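Precorrin-6A reductase (Rhodobacter capsulatus, PDB 4X7G) catalyses, as a precorrin-6A reductase, the NADPH-dependent reduction of the precorrin-6A macrocycle on the pathway to cobalamin. Local coordinates at residues E63-V68 with T90-C95; G107-H112 with G214-L219; Q125-V130 with A145-Y150. One frame throughout, in Å; residues are numbered along the deposited sequence.

Contact 1. Residues E63-V68 with T90-C95; sequences EGVSHV and TGVALC
Val-68 meets segment 90-95 with both its backbone and its side chain. Its N donates to Ala-93 O at 2.9 Å, and its O accepts Cys-95 N at 3.0 Å, both bonds close to straight. These are the register bonds of two parallel strands at their first residues, with His-67 level with Ala-93 and Val-68 level with Leu-94. At Ser-66, just before the strand, the chains stand too far apart for a direct bond, and a water fills the step: it donates to Ser-66 O at 2.6 Å and accepts from Ala-93 N at 2.9 Å.

On the sheet face of Val-68 and Leu-94, the two methyls of Val-68 divide the work. CG1, anti to the backbone N (chi1 177°), reaches Leu-94 CD1 at 3.7 Å, while CG2 meets Val-92 CG1 at 3.8 Å, the two valines crossing at about a right angle. Val-92 also rests its CG2 on Val-65 O. On the other face His-67 sets CD2 against Ala-93 CB, and its ring is gripped at both nitrogens: Ser-66 OG pairs with ND1 at 2.7 Å, and NE2 bonds to His-244 O.

Cys-95 is tied by its disulfide to Cys-231 of the outermost strand 229-231, just beyond strand 93-97. The contact joins the two strands of a right-handed beta-alpha-beta crossover through helix 77-90, whose Cys-87 touches both Val-68 and Leu-94. Leu-60 of helix 52-63 packs on Val-65 and Val-68, and strand 4-7 lines the other edge of strand 67-70.

Contact 2. Residues G107-H112 with G214-L219; sequences GDRWTH and GLPVIL
Strands 109-112 and 216-219 run parallel, their axes 4.7 Å apart at closest and 23° off alignment, and are held by Val-217 N to Arg-109 O, Thr-111 N to Val-217 O and Leu-219 N to Thr-111 O. Strand 109-113, outermost in its sheet within this chain, pairs here with a strand about a hundred residues later, and is probably a strand swapped between the Rossmann-fold domains of CobK. Trp-110 lies over the neighbouring strand on the face it shares with Val-217, His-112 and Leu-219. With CG anti to the carbonyl carbon (chi1 -64°), its indole lies alongside Val-217, CD1 at 3.6 Å from Val-217 CB, while the six-membered ring sets CE3 at 3.6 Å from Leu-219 CD2. Asp-108 CB covers one indole face near the rim. The same methyl, Leu-219 CD2, is also 4.0 Å from His-112 NE2. Replacing Trp-110 by an alanine would probably leave Val-217 CB and Leu-219 CD2 without their indole neighbour and open a gap beside Leu-207 of helix 205-213, which also touches the indole.

At the start of the strands Arg-109 bends at chi3 and lays its guanidinium beside Pro-216: CD of the proline lies over one face, 3.6 Å from NH2. Gly-214 O meets the edge, near the guanidinium plane, accepting from NH2 at 2.8 Å with an N-H...O angle of 147°. On the Thr-111 and Ile-218 face, a water joins Thr-111 OG1 to Val-217 O. At the strand start a second water accepts from Arg-109 N and donates to Leu-215 O.

The chemistry is therefore split: apolar contact secures the face of Trp-110 and Leu-219, whereas at the exposed strand start a charged group and bridging waters serve backbone carbonyls.

Contact 3. Residues Q125-V130 with A145-Y150; sequences QAPARV and APQHHY
The guanidinium of Arg-129 and the ring of His-149 overlap nearly flat, their planes 17° apart. His-149 CD2 lies over one guanidinium face, shifted toward its rim and 3.6 Å from CZ. Both groups are pinned from outside the pair: Arg-129 NH2 bonds to Glu-188 O, while on His-149 ND1 is hydrogen-bonded to Asp-166 OD1 and NE2 to Glu-188 OE2. Carboxylates at both ring nitrogens would probably favour a protonated imidazole and offset its charge beside the arginine.

The ring of His-148 is used chiefly at its edge. ND1 accepts from Ala-128 N at 2.9 Å, with the donor only 8° out of the ring plane, so this nitrogen carries no proton; CE1 approaches Ala-126 O at 3.3 Å, also at the edge. Gln-147 CG lies above the centre of one face. The side chain of Gln-147, turned between its backbone N and carbonyl carbon (chi1 72°), sends NE2 to Gln-125 O at 3.0 Å, tilted from that carbonyl's plane. Two side chains therefore grip the loop of 125-128 before the strand pairing begins.

Tyr-150 has His-148 CB over one face, and its OH donates to Ala-145 O at 2.7 Å, fastening the first carbonyl of the type I turn from Ala-145 to His-148. Val-130 CB rests 3.7 Å from Tyr-150 CD1, the two side chains side by side.

The parallel pairing then takes over, with His-149 N bonded to Ala-128 O and Val-130 N to His-149 O. Strands 129-132 and 149-154 are sheet neighbours, yet their connection holds no helix, unlike the usual beta-alpha-beta crossover of a Rossmann-type sheet. Strand 129-132 has strand 192-196 on its other side, where Val-194 touches Val-130; strand 149-154 passes on to strand 167-171, and Leu-123, just after helix 116-122, packs against His-148 and Tyr-150.

How the contacts relate
The three contacts lie in two Rossmann-type parallel sheets. Contact 1 belongs to the sheet that holds strands 67-70 and 93-97; contacts 2 and 3 lie in the other, on the opposite side of the chain's centre. Contact 1 closes before contact 2 opens, its centre about 39 Å from that of contact 2 and about 46 Å from that of contact 3. Contacts 2 and 3 are about 17 Å apart between centres, with strand 192-196 between their strand pairs; along the chain, contact 3 falls between the segments of contact 2. The chain enters the second sheet at 109-113 and returns to the first at 229-231, consistent with strand swapping between the domains, which hold NADP and the precorrin ligand between them.

Contact 1. Residues E63-V68 with T90-C95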
loop_
_atom_site.group_PDB
_atom_site.type_symbol
_atom_site.label_atom_id
_atom_site.label_comp_id
_atom_site.label_asym_id
_atom_site.label_seq_id
_atom_site.Cartn_x
_atom_site.Cartn_y
_atom_site.Cartn_z
ATOM N N GLU A 63 -12.241 18.236 -13.346
ATOM C CA GLU A 63 -13.181 17.249 -12.816
ATOM C C GLU A 63 -14.025 17.943 -11.796
ATOM O O GLU A 63 -15.053 17.326 -11.371
ATOM C CB GLU A 63 -12.403 15.963 -12.346
ATOM C CG GLU A 63 -13.227 14.733 -11.930
ATOM C CD GLU A 63 -13.971 14.115 -13.094
ATOM O OE1 GLU A 63 -13.484 14.020 -14.293
ATOM O OE2 GLU A 63 -15.015 13.547 -12.733
ATOM N N GLY A 64 -13.691 19.097 -11.245
ATOM C CA GLY A 64 -14.393 19.726 -10.216
ATOM C C GLY A 64 -14.358 19.026 -8.872
ATOM O O GLY A 64 -15.331 18.997 -8.131
ATOM N N VAL A 65 -13.212 18.484 -8.515
ATOM C CA VAL A 65 -13.018 17.782 -7.216
ATOM C C VAL A 65 -13.064 18.783 -6.062
ATOM O O VAL A 65 -12.395 19.817 -6.061
ATOM C CB VAL A 65 -11.729 16.986 -7.262
ATOM C CG1 VAL A 65 -11.430 16.370 -5.916
ATOM C CG2 VAL A 65 -11.784 15.891 -8.325
ATOM N N SER A 66 -13.822 18.447 -5.024
ATOM C CA SER A 66 -13.853 19.231 -3.850
ATOM C C SER A 66 -12.955 18.792 -2.745
ATOM O O SER A 66 -12.543 19.597 -1.884
ATOM C CB SER A 66 -15.293 19.269 -3.314
ATOM O OG SER A 66 -15.828 17.982 -3.031
ATOM N N HIS A 67 -12.697 17.495 -2.640
ATOM C CA HIS A 67 -11.946 16.883 -1.555
ATOM C C HIS A 67 -11.220 15.703 -2.149
ATOM O O HIS A 67 -11.788 14.915 -2.948
ATOM C CB HIS A 67 -12.835 16.366 -0.400
ATOM C CG HIS A 67 -13.761 17.377 0.167
ATOM N ND1 HIS A 67 -14.893 17.779 -0.479
ATOM C CD2 HIS A 67 -13.694 18.045 1.328
ATOM C CE1 HIS A 67 -15.455 18.720 0.261
ATOM N NE2 HIS A 67 -14.800 18.853 1.400
ATOM N N VAL A 68 -9.990 15.483 -1.672
ATOM C CA VAL A 68 -9.198 14.322 -1.994
ATOM C C VAL A 68 -8.944 13.526 -0.712
ATOM O O VAL A 68 -8.489 14.063 0.272
ATOM C CB VAL A 68 -7.844 14.700 -2.610
ATOM C CG1 VAL A 68 -6.980 13.475 -2.889
ATOM C CG2 VAL A 68 -8.068 15.479 -3.893
ATOM N N THR A 90 -4.410 24.158 -5.654
ATOM C CA THR A 90 -5.769 24.363 -6.041
ATOM C C THR A 90 -6.690 24.757 -4.918
ATOM O O THR A 90 -7.865 25.071 -5.152
ATOM C CB THR A 90 -6.324 23.104 -6.722
ATOM O OG1 THR A 90 -6.193 21.981 -5.797
ATOM C CG2 THR A 90 -5.594 22.724 -7.988
ATOM N N GLY A 91 -6.287 24.653 -3.684
ATOM C CA GLY A 91 -7.118 24.868 -2.546
ATOM C C GLY A 91 -8.156 23.760 -2.245
ATOM O O GLY A 91 -9.117 23.957 -1.477
ATOM N N VAL A 92 -7.925 22.560 -2.786
ATOM C CA VAL A 92 -8.770 21.397 -2.515
ATOM C C VAL A 92 -8.343 20.767 -1.226
ATOM O O VAL A 92 -7.144 20.517 -0.964
ATOM C CB VAL A 92 -8.652 20.459 -3.723
ATOM C CG1 VAL A 92 -9.275 19.094 -3.447
ATOM C CG2 VAL A 92 -9.250 21.079 -4.997
ATOM N N ALA A 93 -9.306 20.450 -0.386
ATOM C CA ALA A 93 -9.057 19.852 0.894
ATOM C C ALA A 93 -8.561 18.388 0.735
ATOM O O ALA A 93 -9.003 17.700 -0.156
ATOM C CB ALA A 93 -10.320 19.780 1.690
ATOM N N LEU A 94 -7.592 18.034 1.540
ATOM C CA LEU A 94 -6.901 16.723 1.447
ATOM C C LEU A 94 -6.759 16.060 2.806
ATOM O O LEU A 94 -6.365 16.698 3.786
ATOM C CB LEU A 94 -5.489 16.965 0.923
ATOM C CG LEU A 94 -4.512 15.803 0.890
ATOM C CD1 LEU A 94 -4.985 14.719 -0.026
ATOM C CD2 LEU A 94 -3.124 16.270 0.439
ATOM N N CYS A 95 -7.134 14.776 2.905
ATOM C CA CYS A 95 -6.770 13.978 4.061
ATOM C C CYS A 95 -6.129 12.706 3.570
ATOM O O CYS A 95 -6.597 12.094 2.574
ATOM C CB CYS A 95 -7.933 13.567 4.915
ATOM S SG CYS A 95 -7.344 13.232 6.625
HETATM O O HOH W 1 -11.929 21.787 -0.559
#

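Contact 2. Residues G107-H112 with G214-L219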
loop_
_atom_site.group_PDB
_atom_site.type_symbol
_atom_site.label_atom_id
_atom_site.label_comp_id
_atom_site.label_asym_id
_atom_site.label_seq_id
_atom_site.Cartn_x
_atom_site.Cartn_y
_atom_site.Cartn_z
ATOM N N GLY A 107 5.713 -11.939 21.204
ATOM C CA GLY A 107 6.015 -12.976 20.244
ATOM C C GLY A 107 6.654 -12.494 18.936
ATOM O O GLY A 107 7.215 -13.303 18.243
ATOM N N ASP A 108 6.532 -11.189 18.607
ATOM C CA ASP A 108 7.193 -10.630 17.387
ATOM C C ASP A 108 8.686 -10.616 17.584
ATOM O O ASP A 108 9.162 -10.278 18.686
ATOM C CB ASP A 108 6.653 -9.251 17.128
ATOM C CG ASP A 108 5.249 -9.231 16.618
ATOM O OD1 ASP A 108 4.780 -10.222 15.937
ATOM O OD2 ASP A 108 4.546 -8.290 16.896
ATOM N N ARG A 109 9.437 -10.912 16.543
ATOM C CA ARG A 109 10.873 -10.756 16.539
ATOM C C ARG A 109 11.260 -9.893 15.366
ATOM O O ARG A 109 11.404 -10.420 14.248
ATOM C CB ARG A 109 11.617 -12.092 16.499
ATOM C CG ARG A 109 13.161 -11.975 16.680
ATOM C CD ARG A 109 13.837 -13.256 17.224
ATOM N NE ARG A 109 13.339 -14.489 16.504
ATOM C CZ ARG A 109 14.026 -15.236 15.649
ATOM N NH1 ARG A 109 15.232 -14.830 15.318
ATOM N NH2 ARG A 109 13.492 -16.345 15.097
ATOM N N TRP A 110 11.262 -8.624 15.578
ATOM C CA TRP A 110 11.423 -7.628 14.526
ATOM C C TRP A 110 12.703 -6.894 14.604
ATOM O O TRP A 110 13.183 -6.547 15.734
ATOM C CB TRP A 110 10.286 -6.631 14.549
ATOM C CG TRP A 110 8.909 -7.156 14.253
ATOM C CD1 TRP A 110 8.542 -8.440 13.932
ATOM C CD2 TRP A 110 7.718 -6.378 14.253
ATOM N NE1 TRP A 110 7.184 -8.450 13.684
ATOM C CE2 TRP A 110 6.653 -7.258 13.912
ATOM C CE3 TRP A 110 7.441 -5.034 14.475
ATOM C CZ2 TRP A 110 5.356 -6.800 13.787
ATOM C CZ3 TRP A 110 6.145 -4.594 14.299
ATOM C CH2 TRP A 110 5.132 -5.479 14.008
ATOM N N THR A 111 13.310 -6.597 13.465
ATOM C CA THR A 111 14.339 -5.557 13.372
ATOM C C THR A 111 13.871 -4.514 12.413
ATOM O O THR A 111 13.101 -4.840 11.469
ATOM C CB THR A 111 15.712 -6.078 13.044
ATOM O OG1 THR A 111 15.621 -6.851 11.837
ATOM C CG2 THR A 111 16.302 -6.919 14.133
ATOM N N HIS A 112 14.253 -3.279 12.563
ATOM C CA HIS A 112 13.902 -2.177 11.763
ATOM C C HIS A 112 15.031 -1.668 10.937
ATOM O O HIS A 112 16.205 -1.630 11.459
ATOM C CB HIS A 112 13.454 -0.988 12.709
ATOM C CG HIS A 112 12.240 -1.315 13.495
ATOM N ND1 HIS A 112 12.156 -1.929 14.705
ATOM C CD2 HIS A 112 11.006 -1.033 13.110
ATOM C CE1 HIS A 112 10.848 -2.057 15.042
ATOM N NE2 HIS A 112 10.171 -1.534 14.079
ATOM N N GLY A 214 7.498 -18.379 14.727
ATOM C CA GLY A 214 8.717 -18.015 15.367
ATOM C C GLY A 214 9.747 -17.408 14.458
ATOM O O GLY A 214 10.934 -17.542 14.751
ATOM N N LEU A 215 9.314 -16.741 13.374
ATOM C CA LEU A 215 10.275 -16.252 12.396
ATOM C C LEU A 215 10.581 -14.771 12.613
ATOM O O LEU A 215 9.684 -14.038 13.078
ATOM C CB LEU A 215 9.669 -16.366 11.035
ATOM C CG LEU A 215 9.331 -17.784 10.583
ATOM C CD1 LEU A 215 8.673 -17.830 9.182
ATOM C CD2 LEU A 215 10.522 -18.679 10.657
ATOM N N PRO A 216 11.777 -14.331 12.280
ATOM C CA PRO A 216 12.125 -12.903 12.318
ATOM C C PRO A 216 11.565 -12.161 11.114
ATOM O O PRO A 216 11.483 -12.747 10.013
ATOM C CB PRO A 216 13.632 -12.962 12.317
ATOM C CG PRO A 216 13.955 -14.131 11.408
ATOM C CD PRO A 216 12.913 -15.154 11.797
ATOM N N VAL A 217 11.281 -10.913 11.347
ATOM C CA VAL A 217 10.835 -9.989 10.313
ATOM C C VAL A 217 11.824 -8.854 10.235
ATOM O O VAL A 217 12.177 -8.278 11.314
ATOM C CB VAL A 217 9.438 -9.445 10.553
ATOM C CG1 VAL A 217 9.003 -8.504 9.466
ATOM C CG2 VAL A 217 8.446 -10.579 10.732
ATOM N N ILE A 218 12.298 -8.494 9.055
ATOM C CA ILE A 218 13.072 -7.264 8.795
ATOM C C ILE A 218 12.078 -6.284 8.253
ATOM O O ILE A 218 11.516 -6.513 7.174
ATOM C CB ILE A 218 14.164 -7.542 7.808
ATOM C CG1 ILE A 218 15.179 -8.514 8.396
ATOM C CG2 ILE A 218 14.874 -6.266 7.346
ATOM C CD1 ILE A 218 16.077 -9.210 7.396
ATOM N N LEU A 219 11.749 -5.268 9.019
ATOM C CA LEU A 219 10.635 -4.345 8.780
ATOM C C LEU A 219 11.162 -3.006 8.350
ATOM O O LEU A 219 11.962 -2.373 9.081
ATOM C CB LEU A 219 9.779 -4.244 10.087
ATOM C CG LEU A 219 8.507 -3.502 9.959
ATOM C CD1 LEU A 219 7.544 -4.168 9.028
ATOM C CD2 LEU A 219 7.897 -3.325 11.338
HETATM O O HOH W 2 8.512 -14.551 16.035
HETATM O O HOH W 3 8.210 -12.001 14.235
HETATM O O HOH W 4 10.843 -15.488 17.453
HETATM O O HOH W 5 14.709 -9.469 12.189
#

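Contact 3. Residues Q125-V130 with A145-Y150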
loop_
_atom_site.group_PDB
_atom_site.type_symbol
_atom_site.label_atom_id
_atom_site.label_comp_id
_atom_site.label_asym_id
_atom_site.label_seq_id
_atom_site.Cartn_x
_atom_site.Cartn_y
_atom_site.Cartn_z
ATOM N N GLN A 125 24.728 -13.464 5.932
ATOM C CA GLN A 125 25.592 -13.865 4.882
ATOM C C GLN A 125 25.325 -15.279 4.284
ATOM O O GLN A 125 25.339 -15.459 3.085
ATOM C CB GLN A 125 27.060 -13.697 5.406
ATOM C CG GLN A 125 28.047 -13.967 4.295
ATOM C CD GLN A 125 28.023 -12.832 3.278
ATOM O OE1 GLN A 125 27.499 -11.694 3.538
ATOM N NE2 GLN A 125 28.486 -13.127 2.081
ATOM N N ALA A 126 25.154 -16.215 5.157
ATOM C CA ALA A 126 24.900 -17.620 4.770
ATOM C C ALA A 126 23.513 -17.717 4.133
ATOM O O ALA A 126 22.555 -17.024 4.615
ATOM C CB ALA A 126 24.871 -18.405 6.049
ATOM N N PRO A 127 23.447 -18.465 3.080
ATOM C CA PRO A 127 22.135 -18.554 2.400
ATOM C C PRO A 127 20.962 -18.918 3.310
ATOM O O PRO A 127 20.986 -19.819 4.182
ATOM C CB PRO A 127 22.410 -19.650 1.323
ATOM C CG PRO A 127 23.918 -19.564 1.059
ATOM C CD PRO A 127 24.407 -19.436 2.466
ATOM N N ALA A 128 19.874 -18.170 3.104
ATOM C CA ALA A 128 18.637 -18.264 3.894
ATOM C C ALA A 128 17.465 -18.474 2.925
ATOM O O ALA A 128 17.678 -18.572 1.735
ATOM C CB ALA A 128 18.481 -16.967 4.722
ATOM N N ARG A 129 16.257 -18.522 3.497
ATOM C CA ARG A 129 15.029 -18.729 2.707
ATOM C C ARG A 129 14.113 -17.548 3.029
ATOM O O ARG A 129 13.485 -17.535 4.070
ATOM C CB ARG A 129 14.409 -20.058 3.045
ATOM C CG ARG A 129 15.359 -21.240 2.636
ATOM C CD ARG A 129 14.708 -22.591 2.867
ATOM N NE ARG A 129 13.563 -22.843 2.033
ATOM C CZ ARG A 129 13.582 -23.278 0.804
ATOM N NH1 ARG A 129 14.727 -23.446 0.190
ATOM N NH2 ARG A 129 12.456 -23.459 0.122
ATOM N N VAL A 130 14.171 -16.571 2.160
ATOM C CA VAL A 130 13.621 -15.241 2.502
ATOM C C VAL A 130 12.364 -14.928 1.745
ATOM O O VAL A 130 12.377 -14.990 0.519
ATOM C CB VAL A 130 14.684 -14.192 2.150
ATOM C CG1 VAL A 130 14.165 -12.771 2.478
ATOM C CG2 VAL A 130 16.052 -14.454 2.817
ATOM N N ALA A 145 22.112 -9.318 -2.932
ATOM C CA ALA A 145 22.310 -10.446 -2.050
ATOM C C ALA A 145 21.814 -11.683 -2.752
ATOM O O ALA A 145 20.773 -12.353 -2.333
ATOM C CB ALA A 145 21.662 -10.255 -0.661
ATOM N N PRO A 146 22.416 -12.118 -3.848
ATOM C CA PRO A 146 21.862 -13.159 -4.700
ATOM C C PRO A 146 21.953 -14.518 -4.148
ATOM O O PRO A 146 21.323 -15.442 -4.785
ATOM C CB PRO A 146 22.711 -12.984 -5.981
ATOM C CG PRO A 146 24.031 -12.541 -5.458
ATOM C CD PRO A 146 23.684 -11.546 -4.387
ATOM N N GLN A 147 22.695 -14.770 -3.117
ATOM C CA GLN A 147 22.942 -16.094 -2.576
ATOM C C GLN A 147 21.722 -16.806 -1.948
ATOM O O GLN A 147 21.742 -18.035 -1.691
ATOM C CB GLN A 147 24.092 -16.125 -1.574
ATOM C CG GLN A 147 23.870 -15.493 -0.211
ATOM C CD GLN A 147 24.167 -13.997 -0.184
ATOM O OE1 GLN A 147 24.051 -13.224 -1.187
ATOM N NE2 GLN A 147 24.458 -13.549 1.008
ATOM N N HIS A 148 20.719 -16.024 -1.551
ATOM C CA HIS A 148 19.559 -16.599 -0.824
ATOM C C HIS A 148 18.606 -17.289 -1.787
ATOM O O HIS A 148 18.556 -16.911 -2.964
ATOM C CB HIS A 148 18.859 -15.486 -0.062
ATOM C CG HIS A 148 19.779 -14.853 0.921
ATOM N ND1 HIS A 148 20.343 -15.579 1.923
ATOM C CD2 HIS A 148 20.284 -13.606 1.002
ATOM C CE1 HIS A 148 21.157 -14.776 2.621
ATOM N NE2 HIS A 148 21.127 -13.579 2.107
ATOM N N HIS A 149 17.780 -18.147 -1.181
ATOM C CA HIS A 149 16.533 -18.513 -1.888
ATOM C C HIS A 149 15.451 -17.476 -1.533
ATOM O O HIS A 149 15.280 -17.233 -0.322
ATOM C CB HIS A 149 16.059 -19.898 -1.469
ATOM C CG HIS A 149 14.661 -20.177 -1.913
ATOM N ND1 HIS A 149 14.319 -20.300 -3.231
ATOM C CD2 HIS A 149 13.511 -20.276 -1.224
ATOM C CE1 HIS A 149 13.028 -20.407 -3.337
ATOM N NE2 HIS A 149 12.510 -20.432 -2.148
ATOM N N TYR A 150 14.799 -16.947 -2.496
ATOM C CA TYR A 150 13.780 -15.968 -2.322
ATOM C C TYR A 150 12.416 -16.520 -2.711
ATOM O O TYR A 150 12.272 -17.175 -3.775
ATOM C CB TYR A 150 14.053 -14.708 -3.092
ATOM C CG TYR A 150 15.248 -13.912 -2.617
ATOM C CD1 TYR A 150 15.170 -13.252 -1.421
ATOM C CD2 TYR A 150 16.457 -13.873 -3.314
ATOM C CE1 TYR A 150 16.271 -12.502 -0.952
ATOM C CE2 TYR A 150 17.540 -13.169 -2.862
ATOM C CZ TYR A 150 17.404 -12.459 -1.700
ATOM O OH TYR A 150 18.453 -11.665 -1.206
#